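Long-range contacts in ATP-dependent kinase YFH7 (Saccharomyces cerevisiae, PDB 2GA8), which acts as an ATP-dependent kinase with a P-loop fold and could be involved in endoplasmic reticulum membrane assembly: residues V27-S32 / Y293-D298; L270-E275 / D338-K343. All coordinates share one frame; numbering follows the deposited sequence.

Overall arrangement
Interaction 1 lies in the parallel sheet of the P-loop kinase core, and interaction 2 beside it; their centres are about 12 Å apart. Interaction 1 pairs two neighbouring strands of that sheet, 25-30 and 290-296. Interaction 2 joins the loop after strand 262-267, which flanks strand 25-30 on its other side, to the end of helix 335-339 and the loop leading to edge strand 347-351. Along the chain the segments alternate: 27-32, 270-275, 293-298, 338-343. The two contacts touch. Val30 packs on Leu270 and Leu271, and Lys294 forms a salt bridge with Asp338. Residues far apart in sequence thus meet beside the start of the probable ATP-binding loop.

Interaction 1: residues V27-S32 / Y293-D298; sequences VILVGS and YKIDID
The Tyr293 ring meets Val27 at its edge: CG1 of Val27 lies near the ring plane, 3.8 Å from CD2 of Tyr293. Leu7 and Asp10 of helix 4-17 also touch the Tyr293 side chain. With chi1 of Val27 at 178°, CG1 is anti to the backbone N and reaches the tyrosine. On the same face, CD1 of Leu29 touches CB of Tyr293 at 3.8 Å and CG1 of Ile295 at 3.9 Å. Leu29 and Ile295 also pack on Ile40 of helix 37-43. Val30 and Lys294 turn to the other face.

The strands run parallel, about 19° apart. Three backbone hydrogen bonds join them: Tyr293 N to Ile28 O, Val30 N to Tyr293 O, and Ile295 N to Val30 O at 2.8 Å. The last is nearly straight, at 171°. Just beyond strand 25-30, one water accepts from Ser32 N at 2.9 Å and donates to Ile295 O at 2.6 Å. Lys294 NZ also donates to Ile295 O, from above the carbonyl plane, and forms a salt bridge with Asp338. Gly31 and Ser32 open the Walker A loop, which by similarity binds ATP. The ladder therefore holds the strand up to Val30, and the water carries the link on to Ser32.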
loop_
_atom_site.group_PDB
_atom_site.type_symbol
_atom_site.label_atom_id
_atom_site.label_comp_id
_atom_site.label_asym_id
_atom_site.label_seq_id
_atom_site.Cartn_x
_atom_site.Cartn_y
_atom_site.Cartn_z
ATOM N N VAL A 27 9.226 1.396 -0.627
ATOM C CA VAL A 27 9.314 1.729 -2.034
ATOM C C VAL A 27 7.929 2.163 -2.471
ATOM O O VAL A 27 6.944 1.481 -2.191
ATOM C CB VAL A 27 9.732 0.523 -2.891
ATOM C CG1 VAL A 27 9.766 0.927 -4.368
ATOM C CG2 VAL A 27 11.094 0.005 -2.441
ATOM N N ILE A 28 7.860 3.320 -3.113
ATOM C CA ILE A 28 6.602 3.830 -3.641
ATOM C C ILE A 28 6.666 3.645 -5.149
ATOM O O ILE A 28 7.652 4.020 -5.785
ATOM C CB ILE A 28 6.402 5.338 -3.346
ATOM C CG1 ILE A 28 5.937 5.533 -1.897
ATOM C CG2 ILE A 28 5.359 5.925 -4.319
ATOM C CD1 ILE A 28 5.826 6.999 -1.479
ATOM N N LEU A 29 5.626 3.034 -5.711
ATOM C CA LEU A 29 5.553 2.826 -7.148
ATOM C C LEU A 29 4.200 3.373 -7.594
ATOM O O LEU A 29 3.153 2.842 -7.218
ATOM C CB LEU A 29 5.651 1.335 -7.492
ATOM C CG LEU A 29 5.484 1.007 -8.980
ATOM C CD1 LEU A 29 6.538 1.754 -9.796
ATOM C CD2 LEU A 29 5.609 -0.505 -9.189
ATOM N N VAL A 30 4.232 4.445 -8.376
ATOM C CA VAL A 30 3.016 5.075 -8.874
ATOM C C VAL A 30 2.893 4.955 -10.387
ATOM O O VAL A 30 3.878 5.060 -11.117
ATOM C CB VAL A 30 2.974 6.587 -8.512
ATOM C CG1 VAL A 30 1.884 7.298 -9.318
ATOM C CG2 VAL A 30 2.712 6.760 -7.024
ATOM N N GLY A 31 1.667 4.743 -10.842
ATOM C CA GLY A 31 1.408 4.645 -12.264
ATOM C C GLY A 31 -0.088 4.738 -12.475
ATOM O O GLY A 31 -0.858 4.368 -11.588
ATOM N N SER A 32 -0.510 5.236 -13.633
ATOM C CA SER A 32 -1.936 5.342 -13.916
ATOM C C SER A 32 -2.478 3.953 -14.275
ATOM O O SER A 32 -1.716 2.994 -14.381
ATOM C CB SER A 32 -2.175 6.341 -15.060
ATOM O OG SER A 32 -1.370 6.045 -16.186
ATOM N N TYR A 293 9.334 5.645 -7.338
ATOM C CA TYR A 293 9.293 5.421 -8.781
ATOM C C TYR A 293 7.939 5.813 -9.343
ATOM O O TYR A 293 6.895 5.549 -8.740
ATOM C CB TYR A 293 9.546 3.951 -9.107
ATOM C CG TYR A 293 10.897 3.461 -8.648
ATOM C CD1 TYR A 293 12.061 3.833 -9.322
ATOM C CD2 TYR A 293 11.016 2.662 -7.514
ATOM C CE1 TYR A 293 13.314 3.421 -8.873
ATOM C CE2 TYR A 293 12.262 2.247 -7.054
ATOM C CZ TYR A 293 13.405 2.629 -7.735
ATOM O OH TYR A 293 14.637 2.225 -7.270
ATOM N N LYS A 294 7.962 6.451 -10.503
ATOM C CA LYS A 294 6.729 6.860 -11.152
ATOM C C LYS A 294 6.847 6.373 -12.587
ATOM O O LYS A 294 7.822 6.670 -13.273
ATOM C CB LYS A 294 6.584 8.385 -11.087
ATOM C CG LYS A 294 5.187 8.901 -11.391
ATOM C CD LYS A 294 4.910 8.902 -12.870
ATOM C CE LYS A 294 3.507 9.411 -13.159
ATOM N NZ LYS A 294 3.251 9.440 -14.617
ATOM N N ILE A 295 5.857 5.606 -13.027
ATOM C CA ILE A 295 5.864 5.057 -14.374
ATOM C C ILE A 295 5.359 6.053 -15.409
ATOM O O ILE A 295 4.309 6.660 -15.234
ATOM C CB ILE A 295 4.983 3.786 -14.459
ATOM C CG1 ILE A 295 5.469 2.744 -13.448
ATOM C CG2 ILE A 295 5.019 3.212 -15.880
ATOM C CD1 ILE A 295 4.558 1.523 -13.348
ATOM N N ASP A 296 6.131 6.232 -16.475
ATOM C CA ASP A 296 5.742 7.114 -17.572
ATOM C C ASP A 296 5.241 6.136 -18.621
ATOM O O ASP A 296 5.997 5.292 -19.097
ATOM C CB ASP A 296 6.946 7.894 -18.105
ATOM C CG ASP A 296 7.299 9.092 -17.235
ATOM O OD1 ASP A 296 6.619 9.317 -16.210
ATOM O OD2 ASP A 296 8.256 9.813 -17.586
ATOM N N ILE A 297 3.967 6.245 -18.974
ATOM C CA ILE A 297 3.354 5.321 -19.918
ATOM C C ILE A 297 3.503 5.609 -21.404
ATOM O O ILE A 297 3.793 6.729 -21.823
ATOM C CB ILE A 297 1.832 5.187 -19.651
ATOM C CG1 ILE A 297 1.129 6.503 -19.999
ATOM C CG2 ILE A 297 1.583 4.827 -18.197
ATOM C CD1 ILE A 297 -0.388 6.434 -19.929
ATOM N N ASP A 298 3.311 4.547 -22.181
ATOM C CA ASP A 298 3.315 4.598 -23.635
ATOM C C ASP A 298 1.814 4.763 -23.831
ATOM O O ASP A 298 1.047 3.828 -23.591
ATOM C CB ASP A 298 3.788 3.259 -24.208
ATOM C CG ASP A 298 3.633 3.177 -25.714
ATOM O OD1 ASP A 298 2.515 3.427 -26.219
ATOM O OD2 ASP A 298 4.628 2.850 -26.395
HETATM O O HOH W 1 1.697 6.503 -14.933
#

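Interaction 2: residues L270-E275 / D338-K343; sequences LLYDQE and DNHLIK
His340 lies alongside Tyr272, and the two side chains point the same way. CB of His340 sits over one face of the tyrosine ring, 3.8 Å from its centroid, as a CH-pi contact. The ring planes are oblique, 32° apart. Tyr272 OH lies over one face of the imidazole and is hydrogen-bonded to OD2 of Asp336.

Asp273 crosses His340 at about a right angle, its carboxylate nearly perpendicular to the ring. ND1 of His340 donates to OD1 of Asp273 at 2.8 Å, close to the ring plane and on the syn side of the carboxylate. NE2 of Gln274 gives OD1 of Asp273 a second hydrogen bond of 2.9 Å, from above the carboxylate plane. A water donates to OD2 of Asp273 and to Leu341 O. A chi1 of 67° places CG of Asp273 between its backbone N and carbonyl carbon, where the carboxylate can meet the ring.

The 270-275 loop follows sheet strand 262-267 of the P-loop fold, while His340 is the first residue to leave helix 335-339. Backbone hydrogen bonds join them, Asp273 N to His340 O and Ile342 N to Leu271 O, the latter 3.0 Å. An alanine in place of Asp273 is likely to leave ND1 of His340 and NE2 of Gln274 without their shared acceptor and the imidazole freer to turn.

Leu271 and Leu341 lie side by side, with CB of Leu271 3.6 Å from CD1 of Leu341. Ile342 crosses Leu271 at about a right angle. CD1 of Ile342 presses on CD2 of Leu271 at a tight 3.5 Å, while CG2 of Ile342 rests 3.7 Å from CA of Asp273.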
loop_
_atom_site.group_PDB
_atom_site.type_symbol
_atom_site.label_atom_id
_atom_site.label_comp_id
_atom_site.label_asym_id
_atom_site.label_seq_id
_atom_site.Cartn_x
_atom_site.Cartn_y
_atom_site.Cartn_z
ATOM N N LEU A 270 -0.252 7.605 -4.555
ATOM C CA LEU A 270 0.783 7.712 -3.537
ATOM C C LEU A 270 1.616 8.983 -3.637
ATOM O O LEU A 270 2.338 9.314 -2.700
ATOM C CB LEU A 270 1.705 6.493 -3.586
ATOM C CG LEU A 270 0.951 5.161 -3.539
ATOM C CD1 LEU A 270 1.943 4.006 -3.518
ATOM C CD2 LEU A 270 0.054 5.128 -2.313
ATOM N N LEU A 271 1.512 9.686 -4.766
ATOM C CA LEU A 271 2.255 10.929 -4.984
ATOM C C LEU A 271 1.299 12.038 -5.429
ATOM O O LEU A 271 1.686 12.955 -6.157
ATOM C CB LEU A 271 3.332 10.719 -6.058
ATOM C CG LEU A 271 4.481 9.770 -5.696
ATOM C CD1 LEU A 271 5.342 9.525 -6.925
ATOM C CD2 LEU A 271 5.308 10.372 -4.554
ATOM N N TYR A 272 0.059 11.948 -4.960
ATOM C CA TYR A 272 -1.004 12.897 -5.304
ATOM C C TYR A 272 -0.980 14.067 -4.313
ATOM O O TYR A 272 -1.018 13.853 -3.104
ATOM C CB TYR A 272 -2.340 12.156 -5.250
ATOM C CG TYR A 272 -3.448 12.787 -6.043
ATOM C CD1 TYR A 272 -3.488 12.678 -7.435
ATOM C CD2 TYR A 272 -4.475 13.477 -5.404
ATOM C CE1 TYR A 272 -4.533 13.238 -8.169
ATOM C CE2 TYR A 272 -5.519 14.040 -6.126
ATOM C CZ TYR A 272 -5.543 13.914 -7.508
ATOM O OH TYR A 272 -6.584 14.454 -8.222
ATOM N N ASP A 273 -0.931 15.295 -4.831
ATOM C CA ASP A 273 -0.824 16.494 -3.987
ATOM C C ASP A 273 -2.061 17.020 -3.262
ATOM O O ASP A 273 -2.116 18.204 -2.910
ATOM C CB ASP A 273 -0.207 17.649 -4.795
ATOM C CG ASP A 273 -1.115 18.147 -5.919
ATOM O OD1 ASP A 273 -2.328 17.857 -5.900
ATOM O OD2 ASP A 273 -0.614 18.852 -6.822
ATOM N N GLN A 274 -3.036 16.159 -3.005
ATOM C CA GLN A 274 -4.241 16.602 -2.322
ATOM C C GLN A 274 -4.549 15.808 -1.066
ATOM O O GLN A 274 -4.130 14.655 -0.922
ATOM C CB GLN A 274 -5.439 16.528 -3.268
ATOM C CG GLN A 274 -5.316 17.427 -4.481
ATOM C CD GLN A 274 -5.241 18.890 -4.109
ATOM O OE1 GLN A 274 -6.091 19.399 -3.377
ATOM N NE2 GLN A 274 -4.220 19.580 -4.616
ATOM N N GLU A 275 -5.299 16.451 -0.176
ATOM C CA GLU A 275 -5.733 15.894 1.101
ATOM C C GLU A 275 -4.755 14.947 1.800
ATOM O O GLU A 275 -3.595 15.290 1.993
ATOM C CB GLU A 275 -7.105 15.229 0.938
ATOM C CG GLU A 275 -7.233 14.314 -0.267
ATOM C CD GLU A 275 -7.883 12.999 0.096
ATOM O OE1 GLU A 275 -7.485 12.425 1.133
ATOM O OE2 GLU A 275 -8.777 12.541 -0.650
ATOM N N ASP A 338 -0.637 13.107 -13.255
ATOM C CA ASP A 338 0.487 13.954 -13.654
ATOM C C ASP A 338 0.298 15.403 -13.221
ATOM O O ASP A 338 1.237 16.048 -12.747
ATOM C CB ASP A 338 0.697 13.909 -15.173
ATOM C CG ASP A 338 1.212 12.564 -15.654
ATOM O OD1 ASP A 338 1.819 11.825 -14.847
ATOM O OD2 ASP A 338 1.021 12.249 -16.847
ATOM N N ASN A 339 -0.917 15.918 -13.383
ATOM C CA ASN A 339 -1.200 17.299 -13.012
ATOM C C ASN A 339 -1.067 17.510 -11.511
ATOM O O ASN A 339 -0.762 18.611 -11.054
ATOM C CB ASN A 339 -2.609 17.705 -13.453
ATOM C CG ASN A 339 -2.774 17.713 -14.963
ATOM O OD1 ASN A 339 -1.807 17.879 -15.703
ATOM N ND2 ASN A 339 -4.011 17.552 -15.426
ATOM N N HIS A 340 -1.286 16.445 -10.747
ATOM C CA HIS A 340 -1.215 16.526 -9.295
ATOM C C HIS A 340 -0.001 15.851 -8.667
ATOM O O HIS A 340 0.023 15.598 -7.462
ATOM C CB HIS A 340 -2.504 15.952 -8.711
ATOM C CG HIS A 340 -3.694 16.830 -8.927
ATOM N ND1 HIS A 340 -3.978 17.906 -8.114
ATOM C CD2 HIS A 340 -4.645 16.825 -9.890
ATOM C CE1 HIS A 340 -5.053 18.525 -8.566
ATOM N NE2 HIS A 340 -5.476 17.889 -9.645
ATOM N N LEU A 341 1.017 15.575 -9.476
ATOM C CA LEU A 341 2.221 14.932 -8.964
ATOM C C LEU A 341 2.937 15.882 -8.002
ATOM O O LEU A 341 3.239 17.021 -8.363
ATOM C CB LEU A 341 3.151 14.556 -10.124
ATOM C CG LEU A 341 4.311 13.628 -9.757
ATOM C CD1 LEU A 341 3.751 12.275 -9.330
ATOM C CD2 LEU A 341 5.252 13.461 -10.945
ATOM N N ILE A 342 3.197 15.428 -6.776
ATOM C CA ILE A 342 3.869 16.286 -5.804
ATOM C C ILE A 342 5.236 16.720 -6.309
ATOM O O ILE A 342 5.958 15.942 -6.937
ATOM C CB ILE A 342 4.038 15.594 -4.434
ATOM C CG1 ILE A 342 4.788 14.274 -4.597
ATOM C CG2 ILE A 342 2.682 15.375 -3.797
ATOM C CD1 ILE A 342 5.118 13.609 -3.283
ATOM N N LYS A 343 5.581 17.972 -6.029
ATOM C CA LYS A 343 6.846 18.546 -6.466
ATOM C C LYS A 343 8.010 18.219 -5.540
ATOM O O LYS A 343 8.322 18.996 -4.637
ATOM C CB LYS A 343 6.718 20.068 -6.573
ATOM C CG LYS A 343 5.651 20.553 -7.539
ATOM C CD LYS A 343 6.037 20.298 -8.984
ATOM C CE LYS A 343 5.056 20.978 -9.926
ATOM N NZ LYS A 343 5.384 20.747 -11.360
HETATM O O HOH W 2 2.028 19.392 -7.010
#